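Local coordinates for lectin 2 (Agrocybe aegerita, PDB 4TQM), which is a lectin that holds N-acetylglucosamine at several sites of a beta-propeller and probably recognises glycans carrying that sugar, at residues K193-S198 with D214-D219; I354-K359 with N380-S385; L42-F47 with Y83-N88. The protein carries 1 engineered substitution. One frame throughout, in Å; residues are numbered along the deposited sequence.

Interaction 1 of 3, residues K193-S198 with D214-D219; sequences KHVFIS and DNFCID. With NAG (2-acetamido-2-deoxy-beta-D-glucopyranose), chain E; NAG (2-acetamido-2-deoxy-beta-D-glucopyranose), chain D.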
# COMPACT_ATOMS: atom_id res chain seq x y z
N LYS A 193 -4.26 -8.54 21.27
CA LYS A 193 -4.45 -9.96 21.52
C LYS A 193 -5.27 -10.67 20.45
O LYS A 193 -5.39 -11.90 20.46
CB LYS A 193 -5.10 -10.16 22.90
CG LYS A 193 -4.21 -9.73 24.06
CD LYS A 193 -4.91 -9.86 25.41
CE LYS A 193 -5.01 -11.32 25.86
NZ LYS A 193 -6.16 -12.05 25.25
N HIS A 194 -5.82 -9.90 19.51
CA HIS A 194 -6.68 -10.46 18.48
C HIS A 194 -6.57 -9.70 17.16
O HIS A 194 -6.42 -8.48 17.14
CB HIS A 194 -8.15 -10.42 18.93
CG HIS A 194 -8.40 -10.96 20.30
ND1 HIS A 194 -8.50 -12.31 20.56
CD2 HIS A 194 -8.57 -10.33 21.49
CE1 HIS A 194 -8.72 -12.49 21.85
NE2 HIS A 194 -8.76 -11.31 22.44
N VAL A 195 -6.64 -10.44 16.06
CA VAL A 195 -6.94 -9.85 14.77
C VAL A 195 -8.46 -9.72 14.73
O VAL A 195 -9.18 -10.73 14.86
CB VAL A 195 -6.47 -10.72 13.59
CG1 VAL A 195 -6.98 -10.14 12.28
CG2 VAL A 195 -4.95 -10.82 13.58
N PHE A 196 -8.91 -8.47 14.58
CA PHE A 196 -10.31 -8.10 14.54
C PHE A 196 -10.71 -7.77 13.11
O PHE A 196 -9.89 -7.33 12.30
CB PHE A 196 -10.56 -6.83 15.37
CG PHE A 196 -10.27 -6.97 16.84
CD1 PHE A 196 -11.27 -7.35 17.72
CD2 PHE A 196 -9.01 -6.68 17.34
CE1 PHE A 196 -11.01 -7.46 19.08
CE2 PHE A 196 -8.75 -6.79 18.69
CZ PHE A 196 -9.76 -7.18 19.56
N ILE A 197 -11.99 -7.95 12.79
CA ILE A 197 -12.52 -7.43 11.54
C ILE A 197 -13.78 -6.62 11.82
O ILE A 197 -14.51 -6.88 12.79
CB ILE A 197 -12.85 -8.55 10.54
CG1 ILE A 197 -13.91 -9.49 11.11
CG2 ILE A 197 -11.59 -9.32 10.15
CD1 ILE A 197 -14.43 -10.48 10.12
N SER A 198 -14.02 -5.62 10.98
CA SER A 198 -15.25 -4.85 11.04
C SER A 198 -15.87 -4.84 9.65
O SER A 198 -15.25 -4.37 8.69
CB SER A 198 -14.99 -3.43 11.52
OG SER A 198 -16.18 -2.66 11.48
N ASP A 214 -6.65 -15.36 17.04
CA ASP A 214 -5.85 -15.17 18.24
C ASP A 214 -4.37 -15.38 17.94
O ASP A 214 -3.72 -16.26 18.51
CB ASP A 214 -6.31 -16.10 19.37
CG ASP A 214 -7.71 -15.79 19.84
OD1 ASP A 214 -8.29 -14.79 19.38
OD2 ASP A 214 -8.23 -16.55 20.69
N ASN A 215 -3.85 -14.55 17.05
CA ASN A 215 -2.48 -14.68 16.55
C ASN A 215 -2.15 -13.43 15.74
O ASN A 215 -2.99 -12.53 15.63
CB ASN A 215 -2.37 -15.93 15.67
CG ASN A 215 -1.05 -16.65 15.84
OD1 ASN A 215 0.02 -16.04 15.81
ND2 ASN A 215 -1.11 -17.97 16.02
N PHE A 216 -0.94 -13.37 15.19
CA PHE A 216 -0.48 -12.24 14.36
C PHE A 216 -0.41 -10.90 15.10
O PHE A 216 -0.40 -9.85 14.47
CB PHE A 216 -1.35 -12.08 13.11
CG PHE A 216 -1.23 -13.20 12.12
CD1 PHE A 216 -0.01 -13.48 11.51
CD2 PHE A 216 -2.33 -13.97 11.79
CE1 PHE A 216 0.10 -14.52 10.60
CE2 PHE A 216 -2.22 -15.01 10.88
CZ PHE A 216 -1.00 -15.28 10.28
N CYS A 217 -0.36 -10.94 16.42
CA CYS A 217 -0.41 -9.71 17.20
C CYS A 217 0.72 -9.60 18.22
O CYS A 217 1.38 -10.59 18.54
CB CYS A 217 -1.76 -9.57 17.90
SG CYS A 217 -3.16 -9.45 16.76
N ILE A 218 0.93 -8.39 18.73
CA ILE A 218 2.03 -8.14 19.65
C ILE A 218 1.94 -8.99 20.92
O ILE A 218 2.96 -9.43 21.44
CB ILE A 218 2.17 -6.62 19.96
CG1 ILE A 218 3.47 -6.35 20.73
CG2 ILE A 218 0.94 -6.09 20.69
CD1 ILE A 218 3.81 -4.88 20.82
N ASP A 219 0.72 -9.23 21.39
CA ASP A 219 0.51 -10.03 22.60
C ASP A 219 -0.17 -11.37 22.30
O ASP A 219 -0.70 -12.03 23.20
CB ASP A 219 -0.30 -9.24 23.63
CG ASP A 219 0.40 -7.97 24.08
OD1 ASP A 219 1.63 -8.00 24.26
OD2 ASP A 219 -0.29 -6.95 24.26
C1 NAG E . 5.54 -18.29 16.97
C2 NAG E . 4.79 -17.38 16.01
C3 NAG E . 3.28 -17.50 16.26
C4 NAG E . 2.84 -18.96 16.24
C5 NAG E . 3.72 -19.82 17.14
C6 NAG E . 3.38 -21.30 16.96
C7 NAG E . 6.05 -15.43 15.28
C8 NAG E . 6.24 -13.95 15.40
N2 NAG E . 5.24 -16.01 16.16
O3 NAG E . 2.58 -16.79 15.26
O4 NAG E . 1.50 -19.06 16.67
O5 NAG E . 5.08 -19.63 16.85
O6 NAG E . 4.24 -22.09 17.76
O7 NAG E . 6.64 -16.05 14.39
C1 NAG D . -0.59 -5.71 27.30
C2 NAG D . -1.58 -6.67 27.94
C3 NAG D . -2.81 -6.80 27.05
C4 NAG D . -3.38 -5.43 26.72
C5 NAG D . -2.29 -4.47 26.23
C6 NAG D . -2.84 -3.06 26.10
C7 NAG D . -0.11 -8.17 29.16
C8 NAG D . -0.64 -7.96 30.55
N2 NAG D . -0.95 -7.96 28.16
O1 NAG D . 0.56 -5.55 28.10
O3 NAG D . -3.81 -7.58 27.67
O4 NAG D . -4.36 -5.57 25.72
O5 NAG D . -1.20 -4.45 27.12
O6 NAG D . -3.49 -2.70 27.30
O7 NAG D . 1.06 -8.52 28.99

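Interaction 2 of 3, residues I354-K359 with N380-S385; sequences IGFGEK and NDFSFS. With GAL (beta-D-galactopyranose), chain G; NAG (2-acetamido-2-deoxy-beta-D-glucopyranose), chain B.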
# COMPACT_ATOMS: atom_id res chain seq x y z
N ILE A 354 10.53 -3.00 -9.71
CA ILE A 354 11.08 -1.68 -10.00
C ILE A 354 11.68 -1.04 -8.76
O ILE A 354 11.02 -0.91 -7.72
CB ILE A 354 10.04 -0.75 -10.68
CG1 ILE A 354 10.65 0.64 -10.92
CG2 ILE A 354 8.77 -0.66 -9.85
CD1 ILE A 354 9.76 1.55 -11.75
N GLY A 355 12.94 -0.63 -8.86
CA GLY A 355 13.63 -0.02 -7.75
C GLY A 355 14.09 1.40 -8.04
O GLY A 355 14.75 1.66 -9.04
N PHE A 356 13.71 2.31 -7.16
CA PHE A 356 14.21 3.68 -7.17
C PHE A 356 15.50 3.71 -6.36
O PHE A 356 15.47 3.85 -5.13
CB PHE A 356 13.17 4.61 -6.55
CG PHE A 356 11.82 4.54 -7.20
CD1 PHE A 356 11.51 5.36 -8.26
CD2 PHE A 356 10.87 3.63 -6.76
CE1 PHE A 356 10.27 5.30 -8.87
CE2 PHE A 356 9.63 3.56 -7.36
CZ PHE A 356 9.33 4.40 -8.42
N GLY A 357 16.62 3.58 -7.07
CA GLY A 357 17.92 3.42 -6.45
C GLY A 357 18.71 4.70 -6.25
O GLY A 357 18.14 5.79 -6.17
N GLU A 358 20.03 4.55 -6.18
CA GLU A 358 20.91 5.66 -5.82
C GLU A 358 21.02 6.72 -6.92
O GLU A 358 20.86 7.92 -6.64
CB GLU A 358 22.30 5.14 -5.45
CG GLU A 358 23.26 6.19 -4.90
CD GLU A 358 22.93 6.63 -3.48
OE1 GLU A 358 21.97 6.09 -2.89
OE2 GLU A 358 23.62 7.53 -2.96
N LYS A 359 21.27 6.30 -8.15
CA LYS A 359 21.46 7.24 -9.26
C LYS A 359 20.57 6.94 -10.47
O LYS A 359 20.53 7.71 -11.42
CB LYS A 359 22.92 7.29 -9.69
CG LYS A 359 23.34 6.14 -10.59
CD LYS A 359 24.73 6.35 -11.17
CE LYS A 359 25.06 5.28 -12.20
NZ LYS A 359 24.90 3.91 -11.65
N ASN A 380 17.11 8.25 -15.10
CA ASN A 380 17.93 8.76 -14.01
C ASN A 380 17.06 9.44 -12.96
O ASN A 380 17.48 9.63 -11.82
CB ASN A 380 18.99 9.73 -14.55
CG ASN A 380 20.06 9.04 -15.35
OD1 ASN A 380 20.39 7.88 -15.10
ND2 ASN A 380 20.62 9.75 -16.33
N ASP A 381 15.84 9.79 -13.36
CA ASP A 381 14.92 10.48 -12.47
C ASP A 381 14.36 9.53 -11.40
O ASP A 381 14.43 8.31 -11.55
CB ASP A 381 13.78 11.12 -13.27
CG ASP A 381 14.29 12.09 -14.34
OD1 ASP A 381 15.48 12.45 -14.30
OD2 ASP A 381 13.49 12.49 -15.21
N PHE A 382 13.85 10.12 -10.32
CA PHE A 382 13.27 9.40 -9.18
C PHE A 382 14.31 8.69 -8.30
O PHE A 382 13.96 8.07 -7.29
CB PHE A 382 12.18 8.41 -9.61
CG PHE A 382 11.09 9.03 -10.45
CD1 PHE A 382 10.15 9.87 -9.89
CD2 PHE A 382 11.00 8.75 -11.81
CE1 PHE A 382 9.15 10.43 -10.66
CE2 PHE A 382 10.00 9.31 -12.58
CZ PHE A 382 9.07 10.15 -12.01
N SER A 383 15.58 8.79 -8.67
CA SER A 383 16.66 8.22 -7.87
C SER A 383 17.09 9.18 -6.76
O SER A 383 16.87 10.39 -6.87
CB SER A 383 17.86 7.87 -8.75
OG SER A 383 18.38 9.03 -9.39
N PHE A 384 17.70 8.63 -5.71
CA PHE A 384 18.11 9.41 -4.54
C PHE A 384 18.89 10.67 -4.90
O PHE A 384 18.54 11.76 -4.46
CB PHE A 384 18.95 8.54 -3.59
CG PHE A 384 19.29 9.21 -2.29
CD1 PHE A 384 18.34 9.31 -1.28
CD2 PHE A 384 20.55 9.73 -2.07
CE1 PHE A 384 18.65 9.93 -0.08
CE2 PHE A 384 20.87 10.35 -0.87
CZ PHE A 384 19.91 10.45 0.13
N SER A 385 19.93 10.50 -5.71
CA SER A 385 20.69 11.61 -6.29
C SER A 385 21.01 12.76 -5.34
O SER A 385 20.50 13.87 -5.50
CB SER A 385 19.97 12.16 -7.53
OG SER A 385 19.90 11.19 -8.55
C1 GAL G . 26.36 3.57 -5.49
C2 GAL G . 25.15 2.72 -5.84
C3 GAL G . 25.25 2.17 -7.25
C4 GAL G . 25.68 3.24 -8.26
C5 GAL G . 26.81 4.11 -7.72
C6 GAL G . 27.08 5.29 -8.65
O2 GAL G . 25.06 1.64 -4.93
O3 GAL G . 23.99 1.67 -7.63
O4 GAL G . 24.57 4.04 -8.60
O5 GAL G . 26.46 4.60 -6.44
O6 GAL G . 27.45 4.82 -9.92
C1 NAG B . 23.94 0.28 -8.03
C2 NAG B . 22.51 -0.24 -7.88
C3 NAG B . 22.44 -1.68 -8.37
C4 NAG B . 22.98 -1.77 -9.79
C5 NAG B . 24.35 -1.10 -9.90
C6 NAG B . 24.82 -1.07 -11.35
C7 NAG B . 21.30 0.92 -6.15
C8 NAG B . 20.99 1.06 -4.69
N2 NAG B . 22.07 -0.10 -6.51
O3 NAG B . 21.10 -2.13 -8.35
O4 NAG B . 23.10 -3.12 -10.17
O5 NAG B . 24.32 0.22 -9.39
O6 NAG B . 23.86 -0.43 -12.16
O7 NAG B . 20.87 1.74 -6.96

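Interaction 3 of 3, residues L42-F47 with Y83-N88; sequences LAVKNF and YVSVNN. With NAG (2-acetamido-2-deoxy-beta-D-glucopyranose), chain C.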
# COMPACT_ATOMS: atom_id res chain seq x y z
N LEU A 42 7.14 17.47 -14.78
CA LEU A 42 6.57 18.13 -13.62
C LEU A 42 5.13 18.55 -13.91
O LEU A 42 4.89 19.50 -14.66
CB LEU A 42 7.41 19.35 -13.24
CG LEU A 42 6.97 20.16 -12.02
CD1 LEU A 42 7.13 19.35 -10.74
CD2 LEU A 42 7.76 21.46 -11.93
N ALA A 43 4.17 17.84 -13.32
CA ALA A 43 2.76 18.02 -13.66
C ALA A 43 2.07 19.08 -12.81
O ALA A 43 1.28 19.88 -13.32
CB ALA A 43 2.02 16.69 -13.55
N VAL A 44 2.35 19.07 -11.51
CA VAL A 44 1.74 20.03 -10.60
C VAL A 44 2.80 20.67 -9.72
O VAL A 44 3.57 19.97 -9.06
CB VAL A 44 0.69 19.35 -9.69
CG1 VAL A 44 -0.02 20.39 -8.83
CG2 VAL A 44 -0.33 18.57 -10.52
N LYS A 45 2.86 22.00 -9.71
CA LYS A 45 3.81 22.70 -8.86
C LYS A 45 3.21 22.90 -7.47
O LYS A 45 2.92 24.02 -7.06
CB LYS A 45 4.23 24.03 -9.49
CG LYS A 45 5.08 23.86 -10.74
CD LYS A 45 5.52 25.19 -11.32
CE LYS A 45 6.50 24.98 -12.48
NZ LYS A 45 6.93 26.27 -13.10
N ASN A 46 3.04 21.79 -6.76
CA ASN A 46 2.41 21.78 -5.46
C ASN A 46 2.62 20.40 -4.84
O ASN A 46 3.33 19.57 -5.41
CB ASN A 46 0.91 22.08 -5.59
CG ASN A 46 0.33 22.71 -4.33
OD1 ASN A 46 0.63 22.30 -3.21
ND2 ASN A 46 -0.52 23.72 -4.52
N PHE A 47 2.01 20.16 -3.67
CA PHE A 47 2.16 18.90 -2.95
C PHE A 47 3.63 18.56 -2.69
O PHE A 47 4.01 17.39 -2.68
CB PHE A 47 1.48 17.75 -3.71
CG PHE A 47 0.03 17.98 -4.01
CD1 PHE A 47 -0.95 17.66 -3.09
CD2 PHE A 47 -0.36 18.52 -5.23
CE1 PHE A 47 -2.28 17.87 -3.36
CE2 PHE A 47 -1.70 18.73 -5.52
CZ PHE A 47 -2.66 18.41 -4.58
N TYR A 83 -6.59 18.40 -0.54
CA TYR A 83 -6.44 19.00 -1.86
C TYR A 83 -6.44 17.93 -2.94
O TYR A 83 -5.87 16.85 -2.76
CB TYR A 83 -5.15 19.80 -1.94
CG TYR A 83 -5.13 21.01 -1.04
CD1 TYR A 83 -5.39 22.28 -1.56
CD2 TYR A 83 -4.85 20.90 0.31
CE1 TYR A 83 -5.37 23.39 -0.74
CE2 TYR A 83 -4.83 22.00 1.13
CZ TYR A 83 -5.09 23.25 0.60
OH TYR A 83 -5.07 24.36 1.42
N VAL A 84 -7.07 18.22 -4.07
CA VAL A 84 -7.14 17.28 -5.18
C VAL A 84 -6.80 17.95 -6.50
O VAL A 84 -7.43 18.93 -6.90
CB VAL A 84 -8.55 16.64 -5.29
CG1 VAL A 84 -8.59 15.66 -6.46
CG2 VAL A 84 -8.94 15.94 -3.99
N SER A 85 -5.77 17.44 -7.17
CA SER A 85 -5.46 17.80 -8.55
C SER A 85 -5.96 16.70 -9.47
O SER A 85 -5.34 15.64 -9.59
CB SER A 85 -3.95 18.00 -8.74
OG SER A 85 -3.53 19.28 -8.30
N VAL A 86 -7.10 16.96 -10.11
CA VAL A 86 -7.75 15.98 -10.97
C VAL A 86 -6.92 15.67 -12.21
O VAL A 86 -6.30 16.55 -12.79
CB VAL A 86 -9.16 16.47 -11.38
CG1 VAL A 86 -9.83 15.48 -12.32
CG2 VAL A 86 -10.03 16.69 -10.15
N ASN A 87 -6.89 14.39 -12.58
CA ASN A 87 -6.31 13.96 -13.84
C ASN A 87 -7.22 14.43 -14.96
O ASN A 87 -8.31 13.88 -15.16
CB ASN A 87 -6.18 12.44 -13.85
CG ASN A 87 -5.36 11.92 -15.01
OD1 ASN A 87 -5.37 12.48 -16.11
ND2 ASN A 87 -4.64 10.82 -14.78
N ASN A 88 -6.79 15.45 -15.70
CA ASN A 88 -7.61 16.02 -16.77
C ASN A 88 -7.51 15.22 -18.06
O ASN A 88 -8.03 15.64 -19.09
CB ASN A 88 -7.21 17.47 -17.04
CG ASN A 88 -7.26 18.34 -15.80
OD1 ASN A 88 -6.29 19.02 -15.47
ND2 ASN A 88 -8.39 18.32 -15.11
C1 NAG C . -1.18 25.54 1.74
C2 NAG C . -1.09 24.17 1.07
C3 NAG C . -0.74 24.31 -0.40
C4 NAG C . -1.71 25.28 -1.07
C5 NAG C . -1.67 26.61 -0.33
C6 NAG C . -2.62 27.63 -0.95
C7 NAG C . -0.50 22.48 2.69
C8 NAG C . 0.57 21.62 3.31
N2 NAG C . -0.11 23.34 1.75
O3 NAG C . -0.80 23.05 -1.03
O4 NAG C . -1.36 25.47 -2.43
O5 NAG C . -2.05 26.40 1.02
O6 NAG C . -3.94 27.17 -0.80
O7 NAG C . -1.67 22.38 3.05

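Interaction 1 of 3, residues K193-S198 with D214-D219
Lys193 meets Asp219 carbon to carbon, CG lying 4.0 Å from Asp219 CB where the two side chains slant past each other. Both border the N-acetylglucosamine of chain D: Lys193 CD lies 3.4 Å from O3, the chain bending only beyond it, while Asp219 OD2 comes within 3.3 Å of C1 and is also salt-bridged to Arg171. At His194 the CB starts away from the facing loop, but the ring returns to it, CG standing beside the backbone N (chi1 -49°). ND1 then donates to Asp214 OD1 over 2.8 Å. The oxygen lies in the imidazole plane, whereas the N-H descends on the carboxylate from above its plane; this bond, with Lys193 CB over one face, limits the turn of the ring. The carbonyl O of His194 faces Cys217 SG at 3.4 Å. Val195 follows with its CG2 branch, 3.3 Å from Asn215 O and 3.8 Å from Phe216 CB. Phe216 and Cys217 form a G1 beta bulge opposite Ala220, and Asn215 before it grips the N-acetylglucosamine of chain E through both amide atoms. In this propeller blade, an FG-GAP-like repeat, strand 195-198 runs between strands 186-190 and 210-213; loop 214-219 leads to the next blade, Phe216 packing on Phe190 and on Ile243 of strand 242-246.

Interaction 2 of 3, residues I354-K359 with N380-S385
Glu358 and Phe384 share the same first torsion, CG anti to the backbone N with chi1 -173° in each, and come to lie side by side, pointing the same way. A bend at chi2 of the glutamate (73°) then lays its carboxylate along the ring, the planes only 21° apart and OE2 3.9 Å from CD2 of Phe384. The acid has firmer polar partners elsewhere, OE1 with His338 and OE2 with Lys337, so the aromatic flanks a carboxylate already held at both oxygens.

Two backbone bonds join the segments. Phe384 N donates to Gly357 O over 2.9 Å, and Ser385 N to Glu358 O over 2.9 Å. Further in, Phe356 turns the edge of its ring to Phe382, CD1 standing 3.4 Å from CB; the same ring lies by Phe382 O, a buried carbonyl with no partner in the model.

The fold supplies the setting: strand 352-356 belongs to one propeller blade, and loop 380-385 carries the chain towards strand 395-399 of the next. The loop opens with a type II turn from Asn380 to Ser383, braced when Ser383 OG donates to Asn380 O over 2.7 Å. Ser385 OG in turn donates to Ser383 OG.

The outer side of 357-359 belongs to the sugar, an N-acetylglucosamine of chain B linked to galactose. Glu358 N reaches the acetamido O7 of the former over 3.0 Å, and Gly357 passes its CA close to the same oxygen. Lys359, bent only at chi4, brings NZ to galactose O4 (3.1 Å), with a weak second bond to O6. Asp326, Trp333 and Gln331 complete the grip on the N-acetylglucosamine.

Interaction 3 of 3, residues L42-F47 with Y83-N88
A sugar site at the junction of two neighbouring propeller blades brings Phe47, in the loop that leaves strand 41-44, against Tyr83 and Ser85 of strand 82-85. The phenyl ring reaches the strand with CG trans to the carbonyl carbon (chi1 -56°), although the CB does not aim that way. CE1 touches Tyr83 CB at 3.7 Å, while CE2, on the other side of CZ, meets Ser85 OG at 3.4 Å, the oxygen lying in the ring plane. Val44 adds its CG1 methyl 3.7 Å from the same hydroxyl. That oxygen is not left to hydrocarbon alone, for it is hydrogen-bonded to Ala94 O.

Tyr83 points its CB at Phe47, but its ring runs off to the N-acetylglucosamine of chain C, where OH comes 3.7 Å from the ring oxygen O5. From the other segment Asn46 holds the sugar by two bonds: O3 donates to OD1 over 2.7 Å, and ND2 donates to O4 over 2.9 Å. OD1 also takes the N-H of Phe47 in the carbonyl plane, on a lone pair, over 2.6 Å. Trp54, whose ring meets that of Phe47, contributes a weak bond to OD1 and is itself bonded to the sugar.

A single amide oxygen thus joins the peptide N-H of Phe47 to the ligand hydroxyl. Because that N-H can only donate, the atom it meets must be OD1, which settles the flip of the Asn46 amide and leaves ND2 to donate to O4. Phe47, packed on Trp54 and on strand 82-85, serves as second shell: its N-H helps orient the asparagine, and its ring packs against the blade that supplies Tyr83, consistent with a pocket formed by two blades together.

From the N terminus the three contacts follow in series, none enclosing or crossing another. Interaction 3 comes first and spans the widest loop, 35 residues between its segments, uniting the blade that holds strand 41-44 with the blade that holds strand 82-85. Interaction 1 closes a loop of 15 residues around strand 210-213, and interaction 2 one of 20 residues around strands 361-364 and 376-379; each brings the turn between the two inner strands of a blade, with the adjoining strand end, against the loop leading to the next sheet. After interaction 2 the chain enters strand 395-399, which pairs with strand 20-24 in the sheet containing strand 41-44, closing the ring. Interaction 1 lies across the chain's centre from both others.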